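Local atomic coordinates of glycoside hydrolase (PDB entry 6ORH), a protein that probably hydrolyses alpha-L-fucosidic linkages in host-derived glycans, as a family 29 alpha-L-fucosidase. Residues P222-V227 against G244-T249; L16-D21 against F251-A256; E367-S372 against E425-R430; K374-I379 against I445-T450. The protein carries 2 engineered substitutions. All blocks are in the same frame, centred on the assembly; numbering follows the deposited sequence.

Interaction 1 of 4, residues P222-V227 against G244-T249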
# COMPACT_ATOMS: atom_id res chain seq x y z
N PRO A 222 -3.79 7.95 -0.92
CA PRO A 222 -4.58 8.72 0.04
C PRO A 222 -5.96 8.10 0.31
O PRO A 222 -6.46 7.35 -0.52
CB PRO A 222 -4.83 10.06 -0.68
CG PRO A 222 -4.72 9.72 -2.16
CD PRO A 222 -3.66 8.66 -2.21
N LEU A 223 -6.52 8.42 1.48
CA LEU A 223 -7.96 8.23 1.70
C LEU A 223 -8.58 9.57 2.06
O LEU A 223 -8.48 10.03 3.21
CB LEU A 223 -8.26 7.17 2.78
CG LEU A 223 -9.77 7.04 3.10
CD1 LEU A 223 -10.57 6.56 1.88
CD2 LEU A 223 -10.05 6.16 4.33
N TRP A 224 -9.23 10.19 1.06
CA TRP A 224 -10.10 11.33 1.29
C TRP A 224 -11.49 10.82 1.67
O TRP A 224 -12.09 10.02 0.92
CB TRP A 224 -10.15 12.20 0.02
CG TRP A 224 -8.81 12.74 -0.35
CD1 TRP A 224 -7.92 12.29 -1.30
CD2 TRP A 224 -8.20 13.89 0.26
NE1 TRP A 224 -6.78 13.08 -1.31
CE2 TRP A 224 -6.95 14.07 -0.37
CE3 TRP A 224 -8.61 14.75 1.31
CZ2 TRP A 224 -6.07 15.08 0.03
CZ3 TRP A 224 -7.76 15.78 1.66
CH2 TRP A 224 -6.52 15.94 1.01
N GLN A 225 -11.98 11.23 2.84
CA GLN A 225 -13.31 10.81 3.28
C GLN A 225 -14.34 11.78 2.72
O GLN A 225 -15.05 12.46 3.46
CB GLN A 225 -13.36 10.74 4.82
CG GLN A 225 -12.47 9.65 5.39
CD GLN A 225 -13.03 8.25 5.23
OE1 GLN A 225 -13.47 7.82 4.15
NE2 GLN A 225 -13.03 7.49 6.32
N LYS A 226 -14.40 11.84 1.39
CA LYS A 226 -15.29 12.76 0.67
C LYS A 226 -15.33 12.30 -0.78
O LYS A 226 -14.34 11.77 -1.30
CB LYS A 226 -14.81 14.23 0.79
CG LYS A 226 -13.37 14.53 0.40
CD LYS A 226 -13.08 16.04 0.48
CE LYS A 226 -11.64 16.40 0.15
NZ LYS A 226 -11.42 17.88 0.17
N VAL A 227 -16.48 12.55 -1.44
CA VAL A 227 -16.69 12.19 -2.84
C VAL A 227 -17.69 13.17 -3.43
O VAL A 227 -18.32 13.91 -2.70
CB VAL A 227 -17.28 10.76 -2.97
CG1 VAL A 227 -16.26 9.66 -2.62
CG2 VAL A 227 -18.59 10.59 -2.22
N GLY A 244 -11.28 7.95 -2.29
CA GLY A 244 -12.10 9.15 -2.31
C GLY A 244 -11.60 10.19 -3.32
O GLY A 244 -10.82 9.89 -4.21
N ASP A 245 -12.07 11.42 -3.12
CA ASP A 245 -11.92 12.48 -4.11
C ASP A 245 -11.33 13.71 -3.42
O ASP A 245 -11.97 14.28 -2.53
CB ASP A 245 -13.30 12.82 -4.66
CG ASP A 245 -13.31 13.75 -5.86
OD1 ASP A 245 -12.29 14.46 -6.09
OD2 ASP A 245 -14.36 13.77 -6.56
N PRO A 246 -10.12 14.15 -3.82
CA PRO A 246 -9.55 15.36 -3.25
C PRO A 246 -10.46 16.57 -3.40
O PRO A 246 -10.32 17.53 -2.65
CB PRO A 246 -8.28 15.62 -4.07
CG PRO A 246 -7.94 14.31 -4.69
CD PRO A 246 -9.24 13.55 -4.83
N SER A 247 -11.37 16.55 -4.40
CA SER A 247 -12.30 17.63 -4.60
C SER A 247 -13.73 17.17 -4.31
O SER A 247 -14.68 17.70 -4.86
CB SER A 247 -12.19 18.16 -6.04
OG SER A 247 -10.89 18.68 -6.28
N GLY A 248 -13.89 16.22 -3.38
CA GLY A 248 -15.25 15.78 -3.07
C GLY A 248 -16.17 16.86 -2.48
O GLY A 248 -15.70 17.79 -1.81
N THR A 249 -17.49 16.75 -2.73
CA THR A 249 -18.49 17.74 -2.36
C THR A 249 -19.27 17.35 -1.09
O THR A 249 -19.92 18.23 -0.51
CB THR A 249 -19.44 18.06 -3.53
OG1 THR A 249 -19.97 16.81 -3.98
CG2 THR A 249 -18.70 18.73 -4.66
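Pro-246 lies against the indole of Trp-224 with its CA almost exactly above the five-membered ring, 3.9 Å from the centroid and 3° off the ring normal. This is a CH-pi contact over the face, and the proline CG adds a second touch near NE1 at the same side of the ring. The tightest packing is backbone on backbone. Gly-244, the first residue past helix 238-243, has positive phi and sets its CA 3.3 Å from Trp-224 O in a nearly straight CA-H...O contact; the same CA lies 3.6 Å from Lys-226 O. One residue on, Asp-245 N donates to Lys-226 O at 2.9 Å, and farther along Thr-249 N reaches Val-227 O at 3.0 Å. Lys-226 borders the turn differently: beyond CG its chain runs extended past Asp-245 O, and NZ bonds Pro-246 O at 3.0 Å, approaching 51° out of that carbonyl plane. Gln-437 shares this grip, bonding both the ammonium and the same proline oxygen. By contrast, the outer side of the turn is exposed at Pro-246, Ser-247 and Thr-249. Even here the turn is internally braced, since Asp-245 OD1 accepts from Ser-247 N at 2.8 Å while OD2 is taken by Tyr-240 OH. The 244-249 connection thus combines an Asx turn with a type I beta turn from Asp-245 to Gly-248, linking helix 238-243 to strand 250-259 within the TIM-barrel catalytic domain of the family.

Interaction 2 of 4, residues L16-D21 against F251-A256. With EDO (1,2-ethanediol), chain L.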
# COMPACT_ATOMS: atom_id res chain seq x y z
N LEU A 16 -18.79 11.52 12.64
CA LEU A 16 -17.67 11.66 13.56
C LEU A 16 -17.77 10.58 14.63
O LEU A 16 -16.74 10.07 15.06
CB LEU A 16 -17.70 13.05 14.19
CG LEU A 16 -17.12 14.15 13.32
CD1 LEU A 16 -17.36 15.53 13.94
CD2 LEU A 16 -15.64 13.92 13.06
N ALA A 17 -18.99 10.25 15.04
CA ALA A 17 -19.14 9.29 16.12
C ALA A 17 -18.65 7.91 15.65
O ALA A 17 -17.96 7.17 16.37
CB ALA A 17 -20.58 9.30 16.61
N TYR A 18 -19.02 7.55 14.41
CA TYR A 18 -18.58 6.27 13.89
C TYR A 18 -17.05 6.24 13.75
O TYR A 18 -16.43 5.21 14.07
CB TYR A 18 -19.25 6.02 12.53
CG TYR A 18 -19.06 4.66 11.90
CD1 TYR A 18 -18.64 3.54 12.63
CD2 TYR A 18 -19.39 4.47 10.56
CE1 TYR A 18 -18.50 2.30 12.03
CE2 TYR A 18 -19.29 3.23 9.96
CZ TYR A 18 -18.86 2.13 10.70
OH TYR A 18 -18.81 0.92 10.09
N LEU A 19 -16.45 7.34 13.24
CA LEU A 19 -15.00 7.37 13.08
C LEU A 19 -14.33 7.16 14.44
O LEU A 19 -13.32 6.47 14.53
CB LEU A 19 -14.59 8.71 12.44
CG LEU A 19 -14.97 8.77 10.95
CD1 LEU A 19 -14.86 10.20 10.45
CD2 LEU A 19 -14.03 7.87 10.17
N GLY A 20 -14.92 7.77 15.47
CA GLY A 20 -14.41 7.64 16.83
C GLY A 20 -14.51 6.21 17.37
O GLY A 20 -13.63 5.72 18.11
N ASP A 21 -15.58 5.52 17.00
CA ASP A 21 -15.85 4.16 17.49
C ASP A 21 -14.94 3.12 16.84
O ASP A 21 -14.63 2.12 17.49
CB ASP A 21 -17.32 3.80 17.28
CG ASP A 21 -18.25 4.42 18.32
OD1 ASP A 21 -17.73 4.97 19.33
OD2 ASP A 21 -19.45 4.40 18.09
N PHE A 251 -19.06 14.88 2.66
CA PHE A 251 -18.26 14.02 3.53
C PHE A 251 -18.81 12.60 3.44
O PHE A 251 -20.03 12.39 3.53
CB PHE A 251 -18.27 14.55 4.96
CG PHE A 251 -17.17 13.94 5.82
CD1 PHE A 251 -17.29 12.65 6.31
CD2 PHE A 251 -15.98 14.62 6.05
CE1 PHE A 251 -16.27 12.07 7.07
CE2 PHE A 251 -14.97 14.04 6.81
CZ PHE A 251 -15.10 12.77 7.33
N SER A 252 -17.90 11.63 3.26
CA SER A 252 -18.32 10.26 2.97
C SER A 252 -17.31 9.32 3.63
O SER A 252 -16.12 9.46 3.35
CB SER A 252 -18.31 10.07 1.44
OG SER A 252 -18.47 8.68 1.11
N ILE A 253 -17.79 8.42 4.51
CA ILE A 253 -16.88 7.42 5.09
C ILE A 253 -16.77 6.22 4.13
O ILE A 253 -17.81 5.60 3.84
CB ILE A 253 -17.44 6.96 6.43
CG1 ILE A 253 -17.45 8.12 7.44
CG2 ILE A 253 -16.69 5.74 6.97
CD1 ILE A 253 -18.19 7.79 8.72
N GLY A 254 -15.54 5.88 3.73
CA GLY A 254 -15.31 4.64 2.96
C GLY A 254 -15.18 3.46 3.92
O GLY A 254 -14.08 3.15 4.39
N GLU A 255 -16.31 2.83 4.24
CA GLU A 255 -16.34 1.77 5.24
C GLU A 255 -15.62 0.53 4.71
O GLU A 255 -15.88 0.08 3.60
CB GLU A 255 -17.82 1.44 5.49
CG GLU A 255 -18.05 0.53 6.68
CD GLU A 255 -19.55 0.31 6.85
OE1 GLU A 255 -20.13 -0.32 5.96
OE2 GLU A 255 -20.11 0.76 7.88
N ALA A 256 -14.72 -0.06 5.52
CA ALA A 256 -13.92 -1.21 5.07
C ALA A 256 -14.52 -2.49 5.64
O ALA A 256 -14.21 -2.83 6.77
CB ALA A 256 -12.50 -1.03 5.55
C1 EDO L . -11.79 5.67 11.92
O1 EDO L . -12.77 4.84 12.45
C2 EDO L . -10.57 5.13 12.52
O2 EDO L . -9.46 5.72 12.06
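Tyr-18 has CG anti to N (chi1 -172°), which carries its ring toward strand 253-256, and Glu-255 answers from the strand with an extended chain whose CG is likewise anti to N (chi1 -170°), which brings phenol and carboxylate together. Tyr-18 OH donates to Glu-255 OE2 at 2.6 Å. The oxygen is met on its anti side, 27° out of the carboxylate plane, and it lies near the plane of the tyrosine ring, at its edge. The rest of the contact is apolar. Ile-253 CD1 sits 4.0 Å from Tyr-18 CD2 and equally far from Leu-19 CG, so a single methyl wedges between two neighbouring helix residues; the isoleucine and leucine meet tip to tip. Leu-19 CD1 continues the seam to Phe-251 CZ at 4.0 Å. The other leucine methyl, CD2, approaches C1 of an ethanediol, probably from the crystallisation liquor, 3.6 Å away, whose O1 donates to Leu-19 O at 2.7 Å. The axes of helix 16-21 and strand 253-256 stay 10.7 Å apart, a gap bridged by side chains alone. Glu-255 OE1 has its own donor in Trp-169 NE1, and Glu-167 brings a second carboxylate close to OE2. Each oxygen of Glu-255 is engaged by a different aromatic donor, which should restrain the carboxylate's rotation; the short phenol bond therefore ties the N-terminal helix to the barrel strand beside the glycan pocket.

Interaction 3 of 4, residues E367-S372 against E425-R430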
# COMPACT_ATOMS: atom_id res chain seq x y z
N GLU A 367 8.96 19.15 15.57
CA GLU A 367 9.96 18.24 16.12
C GLU A 367 9.58 17.91 17.56
O GLU A 367 9.27 18.83 18.34
CB GLU A 367 11.35 18.88 16.09
CG GLU A 367 12.45 17.95 16.58
CD GLU A 367 13.86 18.47 16.28
OE1 GLU A 367 14.07 19.01 15.19
OE2 GLU A 367 14.74 18.34 17.15
N LEU A 368 9.57 16.61 17.88
CA LEU A 368 9.27 16.14 19.23
C LEU A 368 10.58 15.75 19.88
O LEU A 368 11.40 15.07 19.26
CB LEU A 368 8.36 14.91 19.19
CG LEU A 368 6.87 15.19 18.95
CD1 LEU A 368 6.65 15.56 17.50
CD2 LEU A 368 6.02 13.98 19.29
N ASP A 369 10.73 16.14 21.16
CA ASP A 369 11.82 15.67 22.01
C ASP A 369 11.21 14.88 23.16
O ASP A 369 10.52 15.46 23.99
CB ASP A 369 12.64 16.86 22.54
CG ASP A 369 13.83 16.44 23.39
OD1 ASP A 369 13.92 15.25 23.76
OD2 ASP A 369 14.68 17.31 23.66
N LEU A 370 11.42 13.56 23.16
CA LEU A 370 10.80 12.66 24.12
C LEU A 370 11.48 12.78 25.48
O LEU A 370 10.97 12.25 26.47
CB LEU A 370 10.90 11.22 23.61
CG LEU A 370 10.28 10.95 22.24
CD1 LEU A 370 10.35 9.47 21.91
CD2 LEU A 370 8.84 11.44 22.20
N GLY A 371 12.62 13.48 25.52
CA GLY A 371 13.31 13.75 26.78
C GLY A 371 14.33 12.67 27.14
O GLY A 371 15.26 12.92 27.91
N SER A 372 14.13 11.47 26.61
CA SER A 372 15.03 10.33 26.73
C SER A 372 14.78 9.40 25.54
O SER A 372 13.75 9.52 24.88
CB SER A 372 14.84 9.62 28.05
OG SER A 372 13.57 8.99 28.12
N GLU A 425 15.08 3.06 18.31
CA GLU A 425 15.26 3.72 19.59
C GLU A 425 15.72 5.15 19.32
O GLU A 425 16.76 5.35 18.68
CB GLU A 425 16.27 2.97 20.47
CG GLU A 425 16.41 3.56 21.86
CD GLU A 425 17.38 2.83 22.78
OE1 GLU A 425 18.52 2.60 22.35
OE2 GLU A 425 16.99 2.47 23.91
N ALA A 426 14.92 6.14 19.76
CA ALA A 426 15.17 7.52 19.40
C ALA A 426 14.53 8.45 20.42
O ALA A 426 13.59 8.08 21.13
CB ALA A 426 14.69 7.81 17.99
N GLN A 427 15.06 9.67 20.47
CA GLN A 427 14.57 10.69 21.38
C GLN A 427 13.95 11.84 20.60
O GLN A 427 13.11 12.55 21.14
CB GLN A 427 15.74 11.19 22.23
CG GLN A 427 15.34 12.30 23.19
CD GLN A 427 16.39 12.52 24.24
OE1 GLN A 427 17.17 11.62 24.58
NE2 GLN A 427 16.43 13.75 24.74
N LYS A 428 14.42 12.06 19.35
CA LYS A 428 13.92 13.17 18.56
C LYS A 428 13.27 12.66 17.27
O LYS A 428 13.81 11.81 16.57
CB LYS A 428 15.03 14.18 18.28
CG LYS A 428 15.62 14.78 19.55
CD LYS A 428 16.62 15.88 19.31
CE LYS A 428 17.25 16.39 20.59
NZ LYS A 428 18.10 17.57 20.31
N ILE A 429 12.08 13.22 16.99
CA ILE A 429 11.27 12.84 15.84
C ILE A 429 10.82 14.11 15.13
O ILE A 429 10.51 15.10 15.79
CB ILE A 429 10.05 12.00 16.31
CG1 ILE A 429 10.45 10.74 17.09
CG2 ILE A 429 9.13 11.67 15.15
CD1 ILE A 429 10.58 10.96 18.60
N ARG A 430 10.74 14.09 13.78
CA ARG A 430 10.16 15.21 13.06
C ARG A 430 8.95 14.71 12.27
O ARG A 430 9.02 13.65 11.65
CB ARG A 430 11.14 15.84 12.06
CG ARG A 430 12.19 16.71 12.75
CD ARG A 430 13.41 16.99 11.90
NE ARG A 430 14.25 17.92 12.68
CZ ARG A 430 15.42 18.42 12.26
NH1 ARG A 430 15.89 18.13 11.06
NH2 ARG A 430 16.10 19.23 13.05
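Arg-430 grips Glu-367 side-on, with NE (2.7 Å) and NH2 (3.0 Å) both donating to the single oxygen OE1. That oxygen lies in the guanidinium plane; the carboxylate plane is turned 48° from it, and both nitrogens reach OE1 from the same face of the acid. At the other end of the strand pair, Asp-369 and Gln-427 lie side by side, pointing the same way: NE2 donates to the syn lone pair of Asp-369 OD1 at 3.1 Å, with the oxygen close to the amide plane. The same OD1 also receives Gly-371 N at 2.8 Å, from above the carboxylate plane, closing an Asx turn where the chain turns a corner. Lys-428 extends between the two acids, its CD 3.8 Å from Glu-367 OE2. On the face that carries Leu-368 and Ile-429, Ile-429 CD1 meets Leu-370 CD1 at 3.6 Å. Antiparallel pairing sets these positions: Leu-368 and Ile-429 form a hydrogen-bonded pair, and Leu-370 N reaches Gln-427 O at 2.8 Å. Farther out, Arg-430 makes a cation-pi contact with Trp-404, a glycan-pocket residue, while its NH1 forms a salt bridge with Glu-176 of the second subunit. Strands 364-370 and 428-436 are neighbours in one antiparallel sheet, and Leu-368, Leu-370 and Ile-429 pack on strand 441-448 of the second, as in the beta-sandwich of F5/8 type C, galactose-binding-like domains.

Interaction 4 of 4, residues K374-I379 against I445-T450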
# COMPACT_ATOMS: atom_id res chain seq x y z
N LYS A 374 13.44 6.38 23.51
CA LYS A 374 12.38 5.39 23.67
C LYS A 374 12.31 4.57 22.40
O LYS A 374 12.79 5.01 21.36
CB LYS A 374 11.03 6.07 23.94
CG LYS A 374 11.05 7.09 25.06
CD LYS A 374 9.68 7.45 25.60
CE LYS A 374 9.76 8.48 26.71
NZ LYS A 374 8.45 9.12 26.98
N THR A 375 11.70 3.37 22.49
CA THR A 375 11.67 2.41 21.40
C THR A 375 10.23 2.27 20.90
O THR A 375 9.34 1.92 21.67
CB THR A 375 12.19 1.05 21.85
OG1 THR A 375 13.53 1.33 22.27
CG2 THR A 375 12.23 0.01 20.76
N PHE A 376 10.06 2.55 19.60
CA PHE A 376 8.73 2.60 19.01
C PHE A 376 8.78 2.14 17.55
O PHE A 376 9.86 2.06 16.94
CB PHE A 376 8.13 4.00 19.17
CG PHE A 376 9.00 5.08 18.56
CD1 PHE A 376 8.90 5.41 17.22
CD2 PHE A 376 9.92 5.77 19.35
CE1 PHE A 376 9.70 6.40 16.67
CE2 PHE A 376 10.73 6.75 18.80
CZ PHE A 376 10.62 7.06 17.46
N ASP A 377 7.61 1.83 16.98
CA ASP A 377 7.51 1.45 15.58
C ASP A 377 6.18 1.91 14.99
O ASP A 377 5.87 1.52 13.87
CB ASP A 377 7.70 -0.05 15.35
CG ASP A 377 6.75 -0.97 16.11
OD1 ASP A 377 5.96 -0.48 16.96
OD2 ASP A 377 6.87 -2.18 15.92
N VAL A 378 5.43 2.73 15.74
CA VAL A 378 4.17 3.27 15.23
C VAL A 378 4.07 4.75 15.60
O VAL A 378 4.22 5.11 16.77
CB VAL A 378 2.93 2.54 15.76
CG1 VAL A 378 1.67 3.09 15.08
CG2 VAL A 378 3.03 1.04 15.54
N ILE A 379 3.71 5.59 14.62
CA ILE A 379 3.31 6.96 14.93
C ILE A 379 1.82 7.13 14.60
O ILE A 379 1.36 6.56 13.62
CB ILE A 379 4.21 8.01 14.21
CG1 ILE A 379 3.94 9.42 14.74
CG2 ILE A 379 4.04 7.90 12.69
CD1 ILE A 379 4.91 10.52 14.28
N ILE A 445 -0.28 13.83 18.39
CA ILE A 445 0.75 12.95 17.87
C ILE A 445 1.09 11.97 18.99
O ILE A 445 1.35 12.41 20.12
CB ILE A 445 2.02 13.71 17.41
CG1 ILE A 445 1.74 14.68 16.26
CG2 ILE A 445 3.12 12.73 17.03
CD1 ILE A 445 2.79 15.76 16.12
N SER A 446 0.99 10.67 18.69
CA SER A 446 1.27 9.60 19.63
C SER A 446 2.31 8.65 19.03
O SER A 446 2.46 8.59 17.81
CB SER A 446 0.00 8.86 20.04
OG SER A 446 -0.89 9.77 20.70
N LEU A 447 3.03 7.92 19.89
CA LEU A 447 4.01 6.92 19.49
C LEU A 447 3.76 5.65 20.29
O LEU A 447 3.50 5.72 21.50
CB LEU A 447 5.43 7.42 19.79
CG LEU A 447 5.93 8.58 18.93
CD1 LEU A 447 7.21 9.17 19.53
CD2 LEU A 447 6.15 8.12 17.50
N TYR A 448 3.83 4.51 19.59
CA TYR A 448 3.62 3.21 20.22
C TYR A 448 4.63 2.19 19.73
O TYR A 448 5.23 2.30 18.66
CB TYR A 448 2.23 2.64 19.91
CG TYR A 448 1.09 3.61 20.08
CD1 TYR A 448 0.65 4.03 21.33
CD2 TYR A 448 0.41 4.09 18.96
CE1 TYR A 448 -0.42 4.90 21.49
CE2 TYR A 448 -0.64 4.97 19.10
CZ TYR A 448 -1.06 5.38 20.35
OH TYR A 448 -2.09 6.26 20.49
N LYS A 449 4.78 1.14 20.56
CA LYS A 449 5.46 -0.07 20.17
C LYS A 449 4.45 -1.21 20.01
O LYS A 449 3.74 -1.55 20.96
CB LYS A 449 6.50 -0.44 21.25
CG LYS A 449 7.31 -1.70 20.97
CD LYS A 449 8.08 -1.66 19.67
CE LYS A 449 8.63 -3.01 19.25
NZ LYS A 449 7.59 -3.92 18.71
N THR A 450 4.46 -1.85 18.84
CA THR A 450 3.61 -3.00 18.58
C THR A 450 3.97 -4.14 19.53
O THR A 450 5.14 -4.32 19.88
CB THR A 450 3.67 -3.50 17.14
OG1 THR A 450 4.99 -3.93 16.79
CG2 THR A 450 3.16 -2.50 16.11
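Asp-377 and Val-378 both direct their backbone N to Tyr-448 O, each at 3.0 Å, forming a classic beta bulge where the chain turns a corner; Tyr-448 N returns a bond to Val-378 O. The Asp-377 side chain lies at this corner. Its CG lies between the backbone N and the carbonyl carbon (chi1 56°), placing the carboxylate beside Thr-450, which it holds in a two-pronged grip: Thr-450 N donates to OD1 at 2.8 Å and OG1 to OD2 at 2.7 Å, each on a syn lone pair. Lys-449, bent at chi2 and chi4, adds a weak salt bridge from NZ to OD2 (3.4 Å) and bonds Thr-450 O more closely. The bulge belongs to the F5/8 type C beta-sandwich, where the segment passes from edge strand 373-376 to strand 378-382, the latter paired with 441-448. Inside the sandwich, Leu-447 CD2 sits over one face of the Phe-376 ring, 4.2 Å from its centroid and offset toward the rim, and the same methyl touches Ile-379 CG1 at 3.8 Å. On the other face Val-378 CG1 meets the edge of the Tyr-448 ring, whose OH bonds Glu-380, and Val-378 CG2 packs on Thr-450 CG2 at 3.6 Å, near helix 306-322.

In the fold
Interactions 1 and 2 share the catalytic barrel: their centres are 13 Å apart, strands 226-227 and 250-259 are neighbours, and Gln-225 probably hydrogen-bonds both Ser-252 N, through its O, and Gly-254 N, through OE1. Interaction 2 lies nearer the glycan, with the Glu-255 side chain about 7 Å from a bound galactose, against about 13 Å for the Val-227 side chain of interaction 1. Interactions 3 and 4, centres 11 Å apart, belong to the beta-sandwich and interlock along the chain; Ile-429 CG1 packs on Phe-376 CZ at 3.7 Å. Here the side chain of Arg-430 is about 10 Å from a bound N-acetylglucosamine (NDG). The two pairs do not touch: interactions 2 and 4 approach to about 12 Å between nearest atoms.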